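Local coordinates for protein taurocyamine kinase (Schistosoma mansoni, PDB 4WOD) that reversibly transfers a phosphate from ATP to the guanidino compound taurocyamine, giving the phosphagen N-phosphotaurocyamine and ADP, at residues P166-S171 with W201-G206; A282-L287 with G317-S322; T370-L375 with M412-A417. The protein carries 4 engineered substitutions. All blocks are in the same frame, centred on the assembly; numbering follows the deposited sequence.

Contact 1. Residues P166-S171 with W201-G206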
loop_
_atom_site.group_PDB
_atom_site.type_symbol
_atom_site.label_atom_id
_atom_site.label_comp_id
_atom_site.label_asym_id
_atom_site.label_seq_id
_atom_site.Cartn_x
_atom_site.Cartn_y
_atom_site.Cartn_z
ATOM N N PRO A 166 30.209 18.701 24.315
ATOM C CA PRO A 166 29.365 19.838 23.928
ATOM C C PRO A 166 29.661 20.266 22.495
ATOM O O PRO A 166 30.833 20.304 22.103
ATOM C CB PRO A 166 29.751 20.932 24.935
ATOM C CG PRO A 166 31.124 20.528 25.427
ATOM C CD PRO A 166 31.148 19.038 25.402
ATOM N N LEU A 167 28.616 20.555 21.722
ATOM C CA LEU A 167 28.772 20.993 20.337
ATOM C C LEU A 167 29.597 22.256 20.242
ATOM O O LEU A 167 30.462 22.395 19.363
ATOM C CB LEU A 167 27.406 21.237 19.685
ATOM C CG LEU A 167 26.849 20.104 18.825
ATOM C CD1 LEU A 167 26.846 18.791 19.589
ATOM C CD2 LEU A 167 25.450 20.439 18.300
ATOM N N THR A 168 29.306 23.190 21.139
ATOM C CA THR A 168 30.011 24.454 21.176
ATOM C C THR A 168 31.483 24.205 21.477
ATOM O O THR A 168 31.821 23.518 22.437
ATOM C CB THR A 168 29.400 25.407 22.226
ATOM O OG1 THR A 168 27.994 25.544 21.979
ATOM C CG2 THR A 168 30.025 26.759 22.118
ATOM N N GLY A 169 32.353 24.738 20.629
ATOM C CA GLY A 169 33.775 24.526 20.793
ATOM C C GLY A 169 34.368 23.243 20.220
ATOM O O GLY A 169 35.589 23.142 20.052
ATOM N N MET A 170 33.516 22.260 19.938
ATOM C CA MET A 170 33.939 21.036 19.260
ATOM C C MET A 170 34.750 21.373 18.004
ATOM O O MET A 170 34.339 22.200 17.191
ATOM C CB MET A 170 32.716 20.185 18.893
ATOM C CG MET A 170 33.018 18.787 18.385
ATOM S SD MET A 170 31.529 17.886 17.884
ATOM C CE MET A 170 30.681 17.677 19.437
ATOM N N SER A 171 35.914 20.751 17.858
ATOM C CA SER A 171 36.729 20.983 16.674
ATOM C C SER A 171 36.035 20.382 15.462
ATOM O O SER A 171 35.239 19.442 15.590
ATOM C CB SER A 171 38.123 20.386 16.836
ATOM O OG SER A 171 38.179 19.089 16.279
ATOM N N TRP A 201 22.143 28.146 17.664
ATOM C CA TRP A 201 23.060 27.059 17.280
ATOM C C TRP A 201 24.509 27.539 17.409
ATOM O O TRP A 201 24.825 28.627 16.960
ATOM C CB TRP A 201 22.779 26.607 15.837
ATOM C CG TRP A 201 23.579 25.420 15.403
ATOM C CD1 TRP A 201 24.772 25.435 14.725
ATOM C CD2 TRP A 201 23.264 24.037 15.620
ATOM N NE1 TRP A 201 25.211 24.152 14.504
ATOM C CE2 TRP A 201 24.311 23.273 15.044
ATOM C CE3 TRP A 201 22.199 23.368 16.237
ATOM C CZ2 TRP A 201 24.322 21.880 15.072
ATOM C CZ3 TRP A 201 22.214 21.981 16.262
ATOM C CH2 TRP A 201 23.270 21.253 15.685
ATOM N N PRO A 202 25.401 26.728 17.994
ATOM C CA PRO A 202 25.206 25.364 18.473
ATOM C C PRO A 202 25.129 25.298 19.986
ATOM O O PRO A 202 25.370 24.245 20.539
ATOM C CB PRO A 202 26.470 24.675 17.988
ATOM C CG PRO A 202 27.523 25.735 18.264
ATOM C CD PRO A 202 26.834 27.090 18.053
ATOM N N THR A 203 24.802 26.403 20.647
ATOM C CA THR A 203 24.844 26.432 22.111
ATOM C C THR A 203 23.769 25.563 22.772
ATOM O O THR A 203 22.683 25.324 22.214
ATOM C CB THR A 203 24.717 27.887 22.649
ATOM O OG1 THR A 203 23.461 28.447 22.258
ATOM C CG2 THR A 203 25.845 28.764 22.098
ATOM N N GLY A 204 24.070 25.105 23.982
ATOM C CA GLY A 204 23.088 24.363 24.752
ATOM C C GLY A 204 22.892 22.931 24.288
ATOM O O GLY A 204 21.977 22.257 24.735
ATOM N N ARG A 205 23.758 22.475 23.390
ATOM C CA ARG A 205 23.619 21.169 22.756
ATOM C C ARG A 205 24.873 20.330 22.881
ATOM O O ARG A 205 25.992 20.854 22.940
ATOM C CB ARG A 205 23.281 21.340 21.281
ATOM C CG ARG A 205 21.968 22.080 21.073
ATOM C CD ARG A 205 21.994 22.849 19.789
ATOM N NE ARG A 205 20.660 23.325 19.433
ATOM C CZ ARG A 205 20.257 24.585 19.538
ATOM N NH1 ARG A 205 21.088 25.510 20.001
ATOM N NH2 ARG A 205 19.016 24.910 19.180
ATOM N N GLY A 206 24.687 19.018 22.905
ATOM C CA GLY A 206 25.826 18.129 22.935
ATOM C C GLY A 206 25.462 16.671 22.808
ATOM O O GLY A 206 24.278 16.312 22.676
HETATM O O HOH W 1 27.234 23.303 23.370
#
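L167 is the tight centre of this contact. Its CD2 lies against the indole of W201, at a slant to the ring, with CH2 of W201 3.5 Å away. CD2 of L167 also meets CB of R205 at 3.8 Å. The other methyl, CD1, touches CA of G206 at 3.6 Å. CB of L167 faces CB of P202 at 3.9 Å. P202 follows a cis peptide bond, and its CB also sits over one face of the W201 ring, offset toward the rim. The backbone N of L167 donates to O of R205 at 2.9 Å in a fairly straight bond (163°). Beside it, P166 and G206 form a non-hydrogen-bonded antiparallel pair where strands 162-166 and 206-210 meet, at one edge of the eight-stranded sheet of the catalytic domain.

T168 marks the looser, exposed side. Its OG1 gives only a weak hydrogen bond to O of P202, at 3.3 Å. A water joins the two backbones, accepting from N of T168 and donating to O of R205. The carbonyl of R205 is gripped by two donors, one from protein and one from water.

NH2 of R205 hydrogen-bonds to O of I199 and O of G197, outside the contact. Apolar closure and backbone bonding together hold the two type II turns, L167 to M170 and P202 to R205, against each other.

Contact 2. Residues A282-L287 with G317-S322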
loop_
_atom_site.group_PDB
_atom_site.type_symbol
_atom_site.label_atom_id
_atom_site.label_comp_id
_atom_site.label_asym_id
_atom_site.label_seq_id
_atom_site.Cartn_x
_atom_site.Cartn_y
_atom_site.Cartn_z
ATOM N N ALA A 282 17.858 -4.765 8.715
ATOM C CA ALA A 282 17.838 -6.153 8.273
ATOM C C ALA A 282 17.899 -6.261 6.760
ATOM O O ALA A 282 17.353 -5.411 6.064
ATOM C CB ALA A 282 16.593 -6.853 8.790
ATOM N N LYS A 283 18.533 -7.324 6.272
ATOM C CA LYS A 283 18.545 -7.664 4.844
ATOM C C LYS A 283 17.334 -8.510 4.462
ATOM O O LYS A 283 17.327 -9.725 4.668
ATOM C CB LYS A 283 19.825 -8.414 4.464
ATOM C CG LYS A 283 21.117 -7.652 4.682
ATOM C CD LYS A 283 22.250 -8.623 5.000
ATOM C CE LYS A 283 23.107 -8.165 6.182
ATOM N NZ LYS A 283 23.825 -9.307 6.847
ATOM N N ILE A 284 16.324 -7.871 3.883
ATOM C CA ILE A 284 15.106 -8.565 3.469
ATOM C C ILE A 284 14.694 -8.221 2.020
ATOM O O ILE A 284 13.550 -7.823 1.773
ATOM C CB ILE A 284 13.945 -8.227 4.426
ATOM C CG1 ILE A 284 13.714 -6.708 4.477
ATOM C CG2 ILE A 284 14.278 -8.728 5.851
ATOM C CD1 ILE A 284 12.370 -6.312 5.015
ATOM N N PRO A 285 15.613 -8.411 1.054
ATOM C CA PRO A 285 15.320 -8.014 -0.332
ATOM C C PRO A 285 14.099 -8.713 -0.949
ATOM O O PRO A 285 13.385 -8.086 -1.732
ATOM C CB PRO A 285 16.599 -8.416 -1.087
ATOM C CG PRO A 285 17.151 -9.555 -0.286
ATOM C CD PRO A 285 16.891 -9.141 1.150
ATOM N N MET A 286 13.855 -9.979 -0.615
ATOM C CA MET A 286 12.782 -10.689 -1.287
ATOM C C MET A 286 11.447 -10.273 -0.712
ATOM O O MET A 286 10.495 -10.055 -1.451
ATOM C CB MET A 286 12.981 -12.204 -1.191
ATOM C CG MET A 286 12.273 -12.964 -2.297
ATOM S SD MET A 286 13.088 -14.535 -2.690
ATOM C CE MET A 286 14.436 -13.959 -3.706
ATOM N N LEU A 287 11.388 -10.129 0.612
ATOM C CA LEU A 287 10.189 -9.644 1.278
ATOM C C LEU A 287 9.856 -8.218 0.844
ATOM O O LEU A 287 8.689 -7.890 0.609
ATOM C CB LEU A 287 10.365 -9.698 2.802
ATOM C CG LEU A 287 9.379 -9.011 3.745
ATOM C CD1 LEU A 287 7.958 -9.586 3.659
ATOM C CD2 LEU A 287 9.921 -9.123 5.175
ATOM N N GLY A 317 17.772 -3.830 -0.342
ATOM C CA GLY A 317 17.120 -4.887 0.402
ATOM C C GLY A 317 17.427 -4.811 1.885
ATOM O O GLY A 317 17.010 -5.681 2.648
ATOM N N ILE A 318 18.149 -3.773 2.299
ATOM C CA ILE A 318 18.369 -3.531 3.721
ATOM C C ILE A 318 17.384 -2.491 4.246
ATOM O O ILE A 318 17.354 -1.363 3.763
ATOM C CB ILE A 318 19.796 -3.064 4.016
ATOM C CG1 ILE A 318 20.795 -4.152 3.625
ATOM C CG2 ILE A 318 19.940 -2.740 5.489
ATOM C CD1 ILE A 318 22.201 -3.869 4.070
ATOM N N TYR A 319 16.582 -2.878 5.233
ATOM C CA TYR A 319 15.553 -1.993 5.766
ATOM C C TYR A 319 15.645 -1.836 7.260
ATOM O O TYR A 319 16.110 -2.735 7.959
ATOM C CB TYR A 319 14.157 -2.505 5.416
ATOM C CG TYR A 319 13.828 -2.299 3.967
ATOM C CD1 TYR A 319 13.005 -1.243 3.566
ATOM C CD2 TYR A 319 14.366 -3.130 2.991
ATOM C CE1 TYR A 319 12.713 -1.038 2.236
ATOM C CE2 TYR A 319 14.092 -2.931 1.664
ATOM C CZ TYR A 319 13.253 -1.893 1.286
ATOM O OH TYR A 319 12.975 -1.703 -0.049
ATOM N N ASP A 320 15.186 -0.681 7.731
ATOM C CA ASP A 320 14.946 -0.459 9.149
ATOM C C ASP A 320 13.525 -0.919 9.459
ATOM O O ASP A 320 12.560 -0.465 8.836
ATOM C CB ASP A 320 15.147 1.018 9.503
ATOM C CG ASP A 320 15.040 1.286 10.998
ATOM O OD1 ASP A 320 13.903 1.374 11.507
ATOM O OD2 ASP A 320 16.092 1.430 11.665
ATOM N N LEU A 321 13.405 -1.847 10.401
ATOM C CA LEU A 321 12.122 -2.389 10.828
ATOM C C LEU A 321 11.933 -2.063 12.294
ATOM O O LEU A 321 12.757 -2.470 13.097
ATOM C CB LEU A 321 12.070 -3.910 10.638
ATOM C CG LEU A 321 12.363 -4.426 9.227
ATOM C CD1 LEU A 321 12.406 -5.937 9.243
ATOM C CD2 LEU A 321 11.291 -3.924 8.266
ATOM N N SER A 322 10.865 -1.351 12.641
ATOM C CA SER A 322 10.603 -0.990 14.048
ATOM C C SER A 322 9.139 -1.214 14.475
ATOM O O SER A 322 8.263 -1.356 13.634
ATOM C CB SER A 322 10.990 0.474 14.295
ATOM O OG SER A 322 10.280 1.347 13.440
#
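A282 and Y319 form a hydrogen-bonded antiparallel pair. N of A282 donates to O of Y319 at 2.8 Å, and N of Y319 returns a bond of equal length to O of A282. Both donors lie in the carbonyl plane of their acceptor. Next to them, K283 and I318 are a non-hydrogen-bonded pair. A third bond, from N of I284 to O of G317, is short at 2.6 Å but bent to 144°. It comes where the first strand is ending.

Two CA-H...O contacts add to this ladder. O of A282 receives CA of I318 at 3.2 Å, and O of G317 receives CA of K283 at 3.3 Å. O of G317 also lies at the edge of the Y319 ring, in its plane.

Among the apolar contacts, K283 and I318 share one face of the sheet and run alongside each other, CG of K283 being 3.7 Å from CG1 of I318. A282 and Y319 are on the other face, with CB of A282 4.3 Å from CD1 of L321. I284, just past the strand end, places CG1 between its backbone N and carbonyl carbon (chi1 57°). From there CG1 meets CD2 of Y319 at 3.9 Å, the two side chains crossing at about a right angle. CD1 of I284 meets CD2 of L321 tip to tip. Helix 331-355 covers A282 and I284, and F293 stacks edge-to-face with Y319.

Neighbouring residues, V280 and T307 among them, are predicted to bind ATP. The arrangement is part of the eight-stranded antiparallel sheet of the phosphagen kinase catalytic domain.

Contact 3. Residues T370-L375 with M412-A417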
loop_
_atom_site.group_PDB
_atom_site.type_symbol
_atom_site.label_atom_id
_atom_site.label_comp_id
_atom_site.label_asym_id
_atom_site.label_seq_id
_atom_site.Cartn_x
_atom_site.Cartn_y
_atom_site.Cartn_z
ATOM N N THR A 370 1.814 -23.488 1.714
ATOM C CA THR A 370 1.156 -23.780 2.995
ATOM C C THR A 370 1.012 -22.545 3.879
ATOM O O THR A 370 0.102 -22.486 4.714
ATOM C CB THR A 370 1.898 -24.860 3.792
ATOM O OG1 THR A 370 3.255 -24.454 3.975
ATOM C CG2 THR A 370 1.849 -26.187 3.046
ATOM N N TYR A 371 1.892 -21.563 3.694
ATOM C CA TYR A 371 1.770 -20.287 4.410
ATOM C C TYR A 371 0.560 -19.507 3.905
ATOM O O TYR A 371 -0.244 -18.987 4.690
ATOM C CB TYR A 371 3.038 -19.439 4.251
ATOM C CG TYR A 371 2.957 -18.060 4.895
ATOM C CD1 TYR A 371 3.217 -17.891 6.255
ATOM C CD2 TYR A 371 2.645 -16.923 4.147
ATOM C CE1 TYR A 371 3.151 -16.639 6.852
ATOM C CE2 TYR A 371 2.581 -15.667 4.733
ATOM C CZ TYR A 371 2.830 -15.527 6.091
ATOM O OH TYR A 371 2.781 -14.277 6.703
ATOM N N LEU A 372 0.440 -19.421 2.586
ATOM C CA LEU A 372 -0.695 -18.728 1.981
ATOM C C LEU A 372 -2.002 -19.444 2.262
ATOM O O LEU A 372 -3.041 -18.805 2.389
ATOM C CB LEU A 372 -0.494 -18.575 0.464
ATOM C CG LEU A 372 0.643 -17.620 0.098
ATOM C CD1 LEU A 372 0.880 -17.581 -1.439
ATOM C CD2 LEU A 372 0.393 -16.227 0.649
ATOM N N ALA A 373 -1.963 -20.770 2.342
ATOM C CA ALA A 373 -3.173 -21.533 2.632
ATOM C C ALA A 373 -3.698 -21.195 4.038
ATOM O O ALA A 373 -4.905 -21.219 4.277
ATOM C CB ALA A 373 -2.907 -23.024 2.500
ATOM N N LYS A 374 -2.791 -20.881 4.960
ATOM C CA LYS A 374 -3.209 -20.477 6.306
ATOM C C LYS A 374 -3.889 -19.113 6.250
ATOM O O LYS A 374 -4.961 -18.936 6.824
ATOM C CB LYS A 374 -2.023 -20.455 7.275
ATOM C CG LYS A 374 -1.367 -21.817 7.467
ATOM C CD LYS A 374 -0.526 -21.873 8.740
ATOM C CE LYS A 374 0.970 -22.049 8.434
ATOM N NZ LYS A 374 1.445 -23.456 8.600
ATOM N N LEU A 375 -3.312 -18.160 5.522
ATOM C CA LEU A 375 -3.974 -16.846 5.406
ATOM C C LEU A 375 -5.363 -16.974 4.760
ATOM O O LEU A 375 -6.305 -16.250 5.125
ATOM C CB LEU A 375 -3.107 -15.856 4.619
ATOM C CG LEU A 375 -1.772 -15.437 5.246
ATOM C CD1 LEU A 375 -0.963 -14.553 4.303
ATOM C CD2 LEU A 375 -2.001 -14.725 6.569
ATOM N N MET A 412 -1.124 -18.330 -7.523
ATOM C CA MET A 412 -2.472 -18.068 -8.007
ATOM C C MET A 412 -3.498 -17.922 -6.871
ATOM O O MET A 412 -4.527 -17.287 -7.058
ATOM C CB MET A 412 -2.900 -19.148 -9.024
ATOM C CG MET A 412 -3.390 -20.477 -8.473
ATOM S SD MET A 412 -4.009 -21.566 -9.823
ATOM C CE MET A 412 -2.709 -21.313 -11.008
ATOM N N ILE A 413 -3.205 -18.436 -5.682
ATOM C CA ILE A 413 -4.122 -18.201 -4.562
ATOM C C ILE A 413 -3.752 -16.957 -3.731
ATOM O O ILE A 413 -4.523 -16.546 -2.856
ATOM C CB ILE A 413 -4.199 -19.424 -3.602
ATOM C CG1 ILE A 413 -2.884 -19.588 -2.837
ATOM C CG2 ILE A 413 -4.607 -20.707 -4.363
ATOM C CD1 ILE A 413 -3.031 -20.388 -1.551
ATOM N N ARG A 414 -2.611 -16.339 -4.026
ATOM C CA ARG A 414 -2.106 -15.222 -3.226
ATOM C C ARG A 414 -3.117 -14.074 -3.098
ATOM O O ARG A 414 -3.300 -13.518 -1.997
ATOM C CB ARG A 414 -0.793 -14.682 -3.800
ATOM C CG ARG A 414 -0.048 -13.800 -2.820
ATOM C CD ARG A 414 1.275 -13.243 -3.373
ATOM N NE ARG A 414 2.063 -12.623 -2.303
ATOM C CZ ARG A 414 1.908 -11.362 -1.891
ATOM N NH1 ARG A 414 1.005 -10.569 -2.465
ATOM N NH2 ARG A 414 2.652 -10.893 -0.899
ATOM N N ASN A 415 -3.778 -13.714 -4.199
ATOM C CA ASN A 415 -4.736 -12.605 -4.111
ATOM C C ASN A 415 -5.841 -12.928 -3.095
ATOM O O ASN A 415 -6.279 -12.055 -2.337
ATOM C CB ASN A 415 -5.365 -12.264 -5.474
ATOM C CG ASN A 415 -6.206 -13.388 -6.036
ATOM O OD1 ASN A 415 -5.718 -14.477 -6.269
ATOM N ND2 ASN A 415 -7.491 -13.142 -6.198
ATOM N N GLY A 416 -6.263 -14.188 -3.047
ATOM C CA GLY A 416 -7.279 -14.611 -2.095
ATOM C C GLY A 416 -6.750 -14.711 -0.676
ATOM O O GLY A 416 -7.421 -14.328 0.292
ATOM N N ALA A 417 -5.543 -15.239 -0.545
ATOM C CA ALA A 417 -4.901 -15.325 0.764
ATOM C C ALA A 417 -4.873 -13.963 1.475
ATOM O O ALA A 417 -5.170 -13.866 2.673
ATOM C CB ALA A 417 -3.508 -15.872 0.614
#
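L372 and A417 bury the most surface here, with I413 next. They belong to two helix segments whose axes approach to 8.6 Å and run roughly the same way, 32° apart. No hydrogen bond joins the segments.

L372 reaches across with three groups. Its CB touches CD1 of I413 at 3.7 Å. Its CD2 meets CB of A417 at 3.9 Å. Its CD1 rests on the aliphatic start of R414, 4.1 Å from CB of that residue. The leucine therefore touches three side chains of the other helix. V366, A410 and Y418 also touch it.

The small methyl of A417 is consistent with the close approach of the backbones. That CB lies 3.5 Å from O of L372. In return, CB of L375 lies 3.5 Å from O of A417. The nearest pair of CA atoms is also here, L375 with A417. ND2 of N420 hydrogen-bonds to O of G416 and more weakly to O of A417 and of L375, a weak link between the helices.

With chi1 at 69°, CG1 of I413 is flanked by the N and C of its own backbone. With chi2 extended, CD1 reaches L372. Y439 of helix 437-448 touches I413 as well. Just beyond, the helix is kinked, since N of N415 and N of G416 lack bonds to the preceding turn.

R414 keeps only its aliphatic part in the contact. Its guanidinium makes a salt bridge with E367 and hydrogen bonds to N292 and to O of D557. N292 belongs to the first of the two approximate repeats, so this arginine also links the duplicated halves. The packing of helices 369-376 and 409-418 is part of the helical N-terminal domain of the second phosphagen kinase unit.

In the fold
The three contacts follow one another along the chain; none nests in or crosses another. Contact 1 closes a loop of 29 residues that carries helices 172-180 and 190-194. It lies at the outermost strand 162-166 of the first eight-stranded sheet. Contact 2 closes a second 29-residue loop, with helix 293-299 and edge strand 302-306, toward the other edge of the same sheet. Their centres are 35 Å apart. The chain then passes through helix 331-355 into the second repeat. There contact 3 closes a 36-residue loop holding helices 385-388 and 392-398. Its nearest atoms are about 7 Å from contact 2, near where the two halves meet, whereas contact 1 is remote.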